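Local coordinates for DUF4974 domain-containing protein (Parabacteroides distasonis, PDB 4M0N) that is probably an anti-sigma factor of the FecR family, the part described being the piece that carries its FecR and FecR C-terminal domains, at residues Asp104-Val109 with Gln132-Asn137; Tyr178-Val183 with Ser223-Tyr228. The protein carries 1 engineered substitution. One frame throughout, in Å; residues are numbered along the deposited sequence. Where two conformers were deposited one is given.

From the N terminus the chain first builds the beta-rich FecR part, and contact 1 lies there. Residues 104-109 pair with 132-137, closing a loop of 22 residues that holds strands 116-120 and 123-127, the last two in the order of the other large sheet. Only after this does the chain pass through strand 159-166 and helix 167-178 to contact 2, where residues 178-183 meet 223-228 across a longer excursion that includes helix 203-214. The two loops therefore follow in series, neither nested nor crossed. Contact 1 stitches the large antiparallel sheet; contact 2 ties the small C-terminal sheet, and their nearest atoms stay about 11 Å apart.

Contact 1: residues Asp104-Val109 with Gln132-Asn137; sequences DELMAV and QIIVNN. With EDO (1,2-ethanediol), chain C.
Residues 104-109 and 132-137 pair as antiparallel neighbours in the seven-stranded sheet of the FecR part. Met107 with Val135 and Val109 with Ile133 are hydrogen-bonded pairs, Val135 N reaching Met107 O at 2.7 Å. Beyond the ladder, Asn137 N donates to Glu105 O at 2.7 Å. The Asn137 side chain turns back: with CG beside its own backbone N (chi1 -65°), ND2 reaches Asp104 O at 2.8 Å, from above the carbonyl plane. A water accepts from the same ND2 and lies 2.8 Å from Leu106 O, while Asn137 OD1 is held by Gln86. Replacing Asn137 by an alanine removes the amide, which would probably leave Asp104 O and Gln86 without this mate and the turn before strand 106-111 less firmly held.

On one face Leu106 CD2 sits between Ile134 CG2 (3.9 Å) and Asn136 ND2 (3.7 Å). Asn136 OD1 bonds to Thr138 OG1, and its ND2 makes a weak bond to an ethanediol, probably from the crystallisation liquor, that also lies against Ile134 CG2. On the other face the Met107 chain bends at chi2 (-93°), setting SD 4.1 Å from Val135 CG2; Val109, Ile133 and Val135 meet strand 116-120 of the other large sheet. The buried Asp104 carboxylate leads away from 132-137, OD1 taking a salt bridge from Arg176 and a hydrogen bond from His172, both of helix 167-178. Chemically, backbone bonds and apolar contacts join the strands, the Asn137 amide and backbone N fasten the loop end, and of these groups the Asp104 carboxylate carries it on to helix 167-178.

Contact 2: residues Tyr178-Val183 with Ser223-Tyr228; sequences YNQEIV and SRIVLY
Ser223 opens the second segment with its carbonyl O near the Glu181 side chain. Arg224 follows, its chain extended to NE, which makes a weak salt bridge to Glu181 OE2 (3.4 Å) at the guanidinium edge; the carboxylate and guanidinium planes stand 54° apart, and Val183 CG2 lies over one guanidinium face. Arg224 is poorly ordered, consistent with a loose grip at this exposed margin.

Ile225 N donates to Glu181 O at 2.9 Å. The same oxygen accepts from Gln180 NE2 on the opposite face of its plane, so two donors hold it. With CG anti to the backbone N (chi1 171°), Gln180 sets CG 3.6 Å from Ile225 CD1, the side chains crossing at about a right angle; the bend at chi2 folds the amide back to Glu181 O. Ile225 also lies side by side with Ile182, and its O receives Val183 N at 2.8 Å. Val226 turns to the other face, where its CG2 meets Val183 CG2 at 3.6 Å. Leu227 N continues the parallel pairing, donating to Val183 O (2.8 Å), while Leu227 CG rests against Ile182 CG2.

This pairing joins strand 182-184 to strand 224-228, the central strand of the small mixed sheet in the FecR C-terminal part. Strand 217-221 runs antiparallel along its other edge. Ile182 and Leu227 pack on Ile171 of helix 167-178, and Gln180 and Ile225 on Leu203 of helix 203-214.

Contact 1: residues Asp104-Val109 with Gln132-Asn137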
ATOM      1  N   ASP A 104      -6.631  -4.244   5.826  1.00 16.80           N
ATOM      2  CA  ASP A 104      -6.690  -4.879   4.511  1.00 16.13           C
ATOM      3  C   ASP A 104      -6.379  -6.370   4.640  1.00 18.69           C
ATOM      4  O   ASP A 104      -5.678  -6.795   5.551  1.00 17.52           O
ATOM      5  CB  ASP A 104      -5.661  -4.287   3.547  1.00 16.26           C
ATOM      6  CG  ASP A 104      -6.021  -2.887   3.039  1.00 16.13           C
ATOM      7  OD1 ASP A 104      -7.030  -2.301   3.517  1.00 17.35           O
ATOM      8  OD2 ASP A 104      -5.265  -2.382   2.143  1.00 17.54           O
ATOM      9  N   GLU A 105      -6.873  -7.127   3.685  1.00 18.75           N
ATOM     10  CA  GLU A 105      -6.606  -8.558   3.630  0.50 20.43           C
ATOM     11  C   GLU A 105      -5.188  -8.834   3.132  1.00 17.79           C
ATOM     12  O   GLU A 105      -4.632  -9.879   3.450  1.00 18.61           O
ATOM     13  CB  GLU A 105      -7.655  -9.309   2.784  0.50 24.30           C
ATOM     14  CG  GLU A 105      -7.671  -9.028   1.290  0.50 25.69           C
ATOM     15  CD  GLU A 105      -8.504 -10.032   0.503  0.50 28.74           C
ATOM     16  OE1 GLU A 105      -9.637 -10.344   0.932  0.50 32.03           O
ATOM     17  OE2 GLU A 105      -8.022 -10.507  -0.552  0.50 34.19           O
ATOM     18  N   LEU A 106      -4.598  -7.912   2.369  1.00 16.65           N
ATOM     19  CA  LEU A 106      -3.276  -8.142   1.821  1.00 16.60           C
ATOM     20  C   LEU A 106      -2.253  -7.137   2.293  1.00 17.03           C
ATOM     21  O   LEU A 106      -2.589  -5.975   2.555  1.00 19.45           O
ATOM     22  CB  LEU A 106      -3.302  -8.100   0.300  1.00 20.67           C
ATOM     23  CG  LEU A 106      -4.302  -8.979  -0.439  1.00 24.58           C
ATOM     24  CD1 LEU A 106      -4.321  -8.659  -1.931  1.00 29.96           C
ATOM     25  CD2 LEU A 106      -3.930 -10.425  -0.205  1.00 24.70           C
ATOM     26  N   MET A 107      -1.003  -7.595   2.392  1.00 14.11           N
ATOM     27  CA  MET A 107       0.152  -6.756   2.588  1.00 13.67           C
ATOM     28  C   MET A 107       1.126  -7.037   1.439  1.00 13.74           C
ATOM     29  O   MET A 107       1.206  -8.153   0.968  1.00 14.45           O
ATOM     30  CB  MET A 107       0.765  -7.095   3.938  1.00 15.98           C
ATOM     31  CG  MET A 107       2.048  -6.416   4.286  1.00 19.59           C
ATOM     32  SD  MET A 107       3.529  -7.325   3.842  1.00 25.94           S
ATOM     33  CE  MET A 107       4.663  -6.294   4.774  1.00 24.40           C
ATOM     34  N   ALA A 108       1.775  -6.005   0.933  1.00 12.67           N
ATOM     35  CA  ALA A 108       2.703  -6.198  -0.179  1.00 13.77           C
ATOM     36  C   ALA A 108       3.898  -5.289  -0.087  1.00 14.56           C
ATOM     37  O   ALA A 108       3.782  -4.093   0.245  1.00 13.51           O
ATOM     38  CB  ALA A 108       2.033  -5.977  -1.520  1.00 15.33           C
ATOM     39  N   VAL A 109       5.056  -5.867  -0.417  1.00 13.84           N
ATOM     40  CA  VAL A 109       6.300  -5.138  -0.535  1.00 13.28           C
ATOM     41  C   VAL A 109       6.783  -5.245  -1.973  1.00 12.66           C
ATOM     42  O   VAL A 109       6.843  -6.331  -2.531  1.00 13.49           O
ATOM     43  CB  VAL A 109       7.376  -5.723   0.409  1.00 14.43           C
ATOM     44  CG1 VAL A 109       8.711  -5.025   0.239  1.00 14.69           C
ATOM     45  CG2 VAL A 109       6.880  -5.662   1.857  1.00 15.70           C
ATOM     46  N   GLN A 132       7.891  -8.516  -6.085  1.00 15.33           N
ATOM     47  CA  GLN A 132       6.970  -8.179  -5.048  1.00 14.98           C
ATOM     48  C   GLN A 132       6.684  -9.409  -4.220  1.00 15.06           C
ATOM     49  O   GLN A 132       6.708 -10.506  -4.737  1.00 16.17           O
ATOM     50  CB  GLN A 132       5.673  -7.725  -5.748  1.00 18.93           C
ATOM     51  CG  GLN A 132       4.456  -7.464  -4.938  1.00 26.60           C
ATOM     52  CD  GLN A 132       3.318  -7.023  -5.826  1.00 19.98           C
ATOM     53  OE1 GLN A 132       2.692  -7.822  -6.563  1.00 19.62           O
ATOM     54  NE2 GLN A 132       3.045  -5.754  -5.765  1.00 20.04           N
ATOM     55  N   ILE A 133       6.386  -9.191  -2.945  1.00 15.21           N
ATOM     56  CA  ILE A 133       5.830 -10.220  -2.076  0.50 14.68           C
ATOM     57  C   ILE A 133       4.460  -9.750  -1.620  1.00 14.61           C
ATOM     58  O   ILE A 133       4.280  -8.576  -1.265  1.00 13.68           O
ATOM     59  CB  ILE A 133       6.722 -10.467  -0.865  0.50 13.78           C
ATOM     60  CG1 ILE A 133       7.983 -11.224  -1.309  0.50 14.20           C
ATOM     61  CG2 ILE A 133       5.978 -11.217   0.244  0.50 14.65           C
ATOM     62  CD1 ILE A 133       9.052 -11.134  -0.262  0.50 14.92           C
ATOM     63  N   ILE A 134       3.484 -10.651  -1.709  1.00 15.56           N
ATOM     64  CA  ILE A 134       2.141 -10.395  -1.238  1.00 14.39           C
ATOM     65  C   ILE A 134       1.920 -11.367  -0.105  1.00 15.74           C
ATOM     66  O   ILE A 134       2.059 -12.590  -0.290  1.00 18.49           O
ATOM     67  CB  ILE A 134       1.082 -10.568  -2.344  1.00 16.21           C
ATOM     68  CG1 ILE A 134       1.413  -9.660  -3.562  1.00 18.68           C
ATOM     69  CG2 ILE A 134      -0.316 -10.290  -1.773  1.00 18.37           C
ATOM     70  CD1 ILE A 134       0.413  -9.731  -4.712  1.00 25.02           C
ATOM     71  N   VAL A 135       1.548 -10.842   1.059  1.00 16.19           N
ATOM     72  CA  VAL A 135       1.143 -11.657   2.201  1.00 16.67           C
ATOM     73  C   VAL A 135      -0.358 -11.543   2.377  1.00 17.41           C
ATOM     74  O   VAL A 135      -0.912 -10.452   2.406  1.00 16.07           O
ATOM     75  CB  VAL A 135       1.844 -11.203   3.497  1.00 19.91           C
ATOM     76  CG1 VAL A 135       1.292 -11.915   4.736  1.00 23.95           C
ATOM     77  CG2 VAL A 135       3.329 -11.429   3.388  1.00 20.43           C
ATOM     78  N   ASN A 136      -1.015 -12.675   2.515  1.00 16.84           N
ATOM     79  CA  ASN A 136      -2.439 -12.650   2.756  1.00 18.50           C
ATOM     80  C   ASN A 136      -2.648 -12.753   4.289  1.00 20.19           C
ATOM     81  O   ASN A 136      -2.324 -13.747   4.932  1.00 21.70           O
ATOM     82  CB  ASN A 136      -3.093 -13.762   1.944  1.00 21.12           C
ATOM     83  CG  ASN A 136      -4.598 -13.683   1.941  1.00 24.25           C
ATOM     84  OD1 ASN A 136      -5.221 -13.547   2.978  1.00 23.42           O
ATOM     85  ND2 ASN A 136      -5.184 -13.774   0.767  1.00 27.78           N
ATOM     86  N   ASN A 137      -3.190 -11.696   4.868  1.00 18.76           N
ATOM     87  CA  ASN A 137      -3.391 -11.607   6.315  1.00 22.22           C
ATOM     88  C   ASN A 137      -4.483 -12.539   6.799  1.00 24.44           C
ATOM     89  O   ASN A 137      -4.599 -12.811   8.010  1.00 27.27           O
ATOM     90  CB  ASN A 137      -3.809 -10.189   6.704  1.00 22.19           C
ATOM     91  CG  ASN A 137      -2.751  -9.172   6.456  1.00 21.08           C
ATOM     92  OD1 ASN A 137      -1.565  -9.397   6.746  1.00 21.19           O
ATOM     93  ND2 ASN A 137      -3.167  -8.008   5.926  1.00 21.11           N
TER
HETATM   94  C1  EDO C 402      -1.536 -14.697  -1.424  1.00 38.56           C
HETATM   95  O1  EDO C 402      -2.898 -15.111  -1.212  1.00 34.32           O
HETATM   96  C2  EDO C 402      -1.517 -13.422  -2.255  1.00 35.72           C
HETATM   97  O2  EDO C 402      -2.285 -13.585  -3.450  1.00 41.55           O
HETATM   98  O   HOH W   1      -1.994  -5.433   5.288  1.00 16.08           O

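Contact 2: residues Tyr178-Val183 with Ser223-Tyr228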
ATOM      1  N   TYR A 178     -10.005   8.924  -1.541  1.00 21.73           N
ATOM      2  CA  TYR A 178     -11.017   9.933  -1.745  1.00 23.38           C
ATOM      3  C   TYR A 178     -11.712  10.393  -0.473  1.00 23.84           C
ATOM      4  O   TYR A 178     -12.550  11.299  -0.516  1.00 24.33           O
ATOM      5  CB  TYR A 178     -12.026   9.436  -2.782  1.00 23.55           C
ATOM      6  CG  TYR A 178     -11.385   9.220  -4.139  1.00 21.54           C
ATOM      7  CD1 TYR A 178     -11.089  10.284  -4.979  1.00 21.42           C
ATOM      8  CD2 TYR A 178     -11.036   7.949  -4.563  1.00 21.44           C
ATOM      9  CE1 TYR A 178     -10.485  10.083  -6.214  1.00 21.18           C
ATOM     10  CE2 TYR A 178     -10.444   7.739  -5.795  1.00 23.04           C
ATOM     11  CZ  TYR A 178     -10.183   8.812  -6.634  1.00 22.34           C
ATOM     12  OH  TYR A 178      -9.586   8.606  -7.872  1.00 21.62           O
ATOM     13  N   ASN A 179     -11.330   9.808   0.666  1.00 20.60           N
ATOM     14  CA  ASN A 179     -11.960  10.091   1.946  1.00 21.95           C
ATOM     15  C   ASN A 179     -13.483  10.008   1.873  1.00 23.82           C
ATOM     16  O   ASN A 179     -14.225  10.965   2.214  1.00 24.89           O
ATOM     17  CB  ASN A 179     -11.501  11.427   2.497  1.00 22.53           C
ATOM     18  CG  ASN A 179     -11.954  11.639   3.912  1.00 23.06           C
ATOM     19  OD1 ASN A 179     -12.172  10.677   4.651  1.00 24.82           O
ATOM     20  ND2 ASN A 179     -12.122  12.888   4.293  1.00 26.09           N
ATOM     21  N   GLN A 180     -13.934   8.835   1.434  1.00 25.55           N
ATOM     22  CA  GLN A 180     -15.324   8.585   1.166  1.00 28.48           C
ATOM     23  C   GLN A 180     -15.666   7.160   1.562  1.00 27.92           C
ATOM     24  O   GLN A 180     -15.058   6.224   1.055  1.00 26.77           O
ATOM     25  CB  GLN A 180     -15.595   8.806  -0.319  1.00 32.11           C
ATOM     26  CG  GLN A 180     -16.978   8.375  -0.783  1.00 33.24           C
ATOM     27  CD  GLN A 180     -18.102   9.079  -0.026  1.00 34.90           C
ATOM     28  OE1 GLN A 180     -18.237  10.305  -0.101  1.00 41.22           O
ATOM     29  NE2 GLN A 180     -18.904   8.313   0.712  1.00 36.34           N
ATOM     30  N   GLU A 181     -16.649   6.988   2.457  1.00 26.49           N
ATOM     31  CA  GLU A 181     -17.064   5.655   2.868  1.00 27.63           C
ATOM     32  C   GLU A 181     -17.728   4.943   1.692  1.00 28.26           C
ATOM     33  O   GLU A 181     -18.617   5.481   1.027  1.00 28.27           O
ATOM     34  CB  GLU A 181     -18.019   5.711   4.060  1.00 32.86           C
ATOM     35  CG  GLU A 181     -18.161   4.377   4.785  1.00 37.29           C
ATOM     36  CD  GLU A 181     -19.466   4.242   5.568  1.00 43.49           C
ATOM     37  OE1 GLU A 181     -20.074   5.271   5.922  1.00 44.34           O
ATOM     38  OE2 GLU A 181     -19.884   3.091   5.826  1.00 46.56           O
ATOM     39  N   ILE A 182     -17.263   3.730   1.425  1.00 30.55           N
ATOM     40  CA  ILE A 182     -17.823   2.926   0.370  1.00 30.09           C
ATOM     41  C   ILE A 182     -18.057   1.544   0.940  1.00 30.80           C
ATOM     42  O   ILE A 182     -17.136   0.940   1.464  1.00 29.27           O
ATOM     43  CB  ILE A 182     -16.876   2.790  -0.830  1.00 27.96           C
ATOM     44  CG1 ILE A 182     -16.548   4.152  -1.436  1.00 30.00           C
ATOM     45  CG2 ILE A 182     -17.477   1.860  -1.876  1.00 31.13           C
ATOM     46  CD1 ILE A 182     -15.418   4.076  -2.455  1.00 28.28           C
ATOM     47  N   VAL A 183     -19.289   1.067   0.815  1.00 32.65           N
ATOM     48  CA  VAL A 183     -19.686  -0.241   1.319  1.00 37.75           C
ATOM     49  C   VAL A 183     -20.220  -1.103   0.168  1.00 40.73           C
ATOM     50  O   VAL A 183     -20.742  -0.582  -0.816  1.00 38.91           O
ATOM     51  CB  VAL A 183     -20.759  -0.096   2.423  1.00 40.53           C
ATOM     52  CG1 VAL A 183     -20.292   0.890   3.483  1.00 42.97           C
ATOM     53  CG2 VAL A 183     -22.097   0.356   1.850  1.00 45.39           C
ATOM     54  N   SER A 223     -23.707  10.333   3.186  1.00 55.09           N
ATOM     55  CA  SER A 223     -22.270  10.143   3.412  1.00 54.32           C
ATOM     56  C   SER A 223     -21.784   8.704   3.182  1.00 52.01           C
ATOM     57  O   SER A 223     -20.780   8.279   3.766  1.00 52.45           O
ATOM     58  CB  SER A 223     -21.881  10.589   4.827  1.00 51.75           C
ATOM     59  OG  SER A 223     -22.163   9.573   5.779  1.00 51.49           O
ATOM     60  N   ARG A 224     -22.495   7.965   2.342  1.00 46.77           N
ATOM     61  CA  ARG A 224     -22.183   6.571   2.088  1.00 49.46           C
ATOM     62  C   ARG A 224     -22.334   6.338   0.593  1.00 43.55           C
ATOM     63  O   ARG A 224     -23.327   6.774   0.005  1.00 41.92           O
ATOM     64  CB  ARG A 224     -23.164   5.684   2.861  1.00 55.54           C
ATOM     65  CG  ARG A 224     -22.619   4.335   3.285  1.00 58.93           C
ATOM     66  CD  ARG A 224     -23.705   3.509   3.957  1.00 68.55           C
ATOM     67  NE  ARG A 224     -23.160   2.555   4.925  1.00 77.61           N
ATOM     68  CZ  ARG A 224     -23.890   1.709   5.654  1.00 78.99           C
ATOM     69  NH1 ARG A 224     -25.217   1.679   5.542  1.00 76.54           N
ATOM     70  NH2 ARG A 224     -23.289   0.887   6.507  1.00 78.23           N
ATOM     71  N   ILE A 225     -21.346   5.701  -0.029  1.00 37.38           N
ATOM     72  CA  ILE A 225     -21.545   5.132  -1.349  1.00 35.43           C
ATOM     73  C   ILE A 225     -21.706   3.633  -1.177  1.00 35.40           C
ATOM     74  O   ILE A 225     -20.898   2.990  -0.505  1.00 33.72           O
ATOM     75  CB  ILE A 225     -20.384   5.420  -2.326  1.00 34.86           C
ATOM     76  CG1 ILE A 225     -20.312   6.913  -2.631  1.00 35.85           C
ATOM     77  CG2 ILE A 225     -20.573   4.642  -3.623  1.00 35.15           C
ATOM     78  CD1 ILE A 225     -19.148   7.293  -3.507  1.00 35.34           C
ATOM     79  N   VAL A 226     -22.755   3.090  -1.792  1.00 34.56           N
ATOM     80  CA  VAL A 226     -23.056   1.654  -1.750  1.00 35.14           C
ATOM     81  C   VAL A 226     -22.883   1.048  -3.139  1.00 34.50           C
ATOM     82  O   VAL A 226     -23.410   1.571  -4.114  1.00 35.89           O
ATOM     83  CB  VAL A 226     -24.498   1.403  -1.283  1.00 38.50           C
ATOM     84  CG1 VAL A 226     -24.794  -0.094  -1.241  1.00 42.08           C
ATOM     85  CG2 VAL A 226     -24.747   2.053   0.077  1.00 38.64           C
ATOM     86  N   LEU A 227     -22.126  -0.040  -3.228  1.00 33.99           N
ATOM     87  CA  LEU A 227     -21.919  -0.733  -4.495  1.00 34.57           C
ATOM     88  C   LEU A 227     -22.874  -1.902  -4.567  1.00 35.50           C
ATOM     89  O   LEU A 227     -23.159  -2.536  -3.548  1.00 35.00           O
ATOM     90  CB  LEU A 227     -20.486  -1.255  -4.625  1.00 33.92           C
ATOM     91  CG  LEU A 227     -19.362  -0.219  -4.602  1.00 35.06           C
ATOM     92  CD1 LEU A 227     -18.006  -0.856  -4.909  1.00 33.11           C
ATOM     93  CD2 LEU A 227     -19.640   0.923  -5.574  1.00 34.69           C
ATOM     94  N   TYR A 228     -23.386  -2.171  -5.763  1.00 35.27           N
ATOM     95  CA  TYR A 228     -24.360  -3.235  -5.938  1.00 36.49           C
ATOM     96  C   TYR A 228     -24.325  -3.788  -7.362  1.00 38.49           C
ATOM     97  O   TYR A 228     -23.516  -3.352  -8.189  1.00 36.06           O
ATOM     98  CB  TYR A 228     -25.754  -2.739  -5.552  1.00 38.01           C
ATOM     99  CG  TYR A 228     -26.316  -1.715  -6.493  1.00 37.94           C
ATOM    100  CD1 TYR A 228     -25.936  -0.375  -6.418  1.00 36.25           C
ATOM    101  CD2 TYR A 228     -27.266  -2.082  -7.456  1.00 40.07           C
ATOM    102  CE1 TYR A 228     -26.470   0.566  -7.297  1.00 37.90           C
ATOM    103  CE2 TYR A 228     -27.797  -1.158  -8.329  1.00 40.48           C
ATOM    104  CZ  TYR A 228     -27.402   0.160  -8.253  1.00 39.26           C
ATOM    105  OH  TYR A 228     -27.952   1.040  -9.149  1.00 40.48           O
TER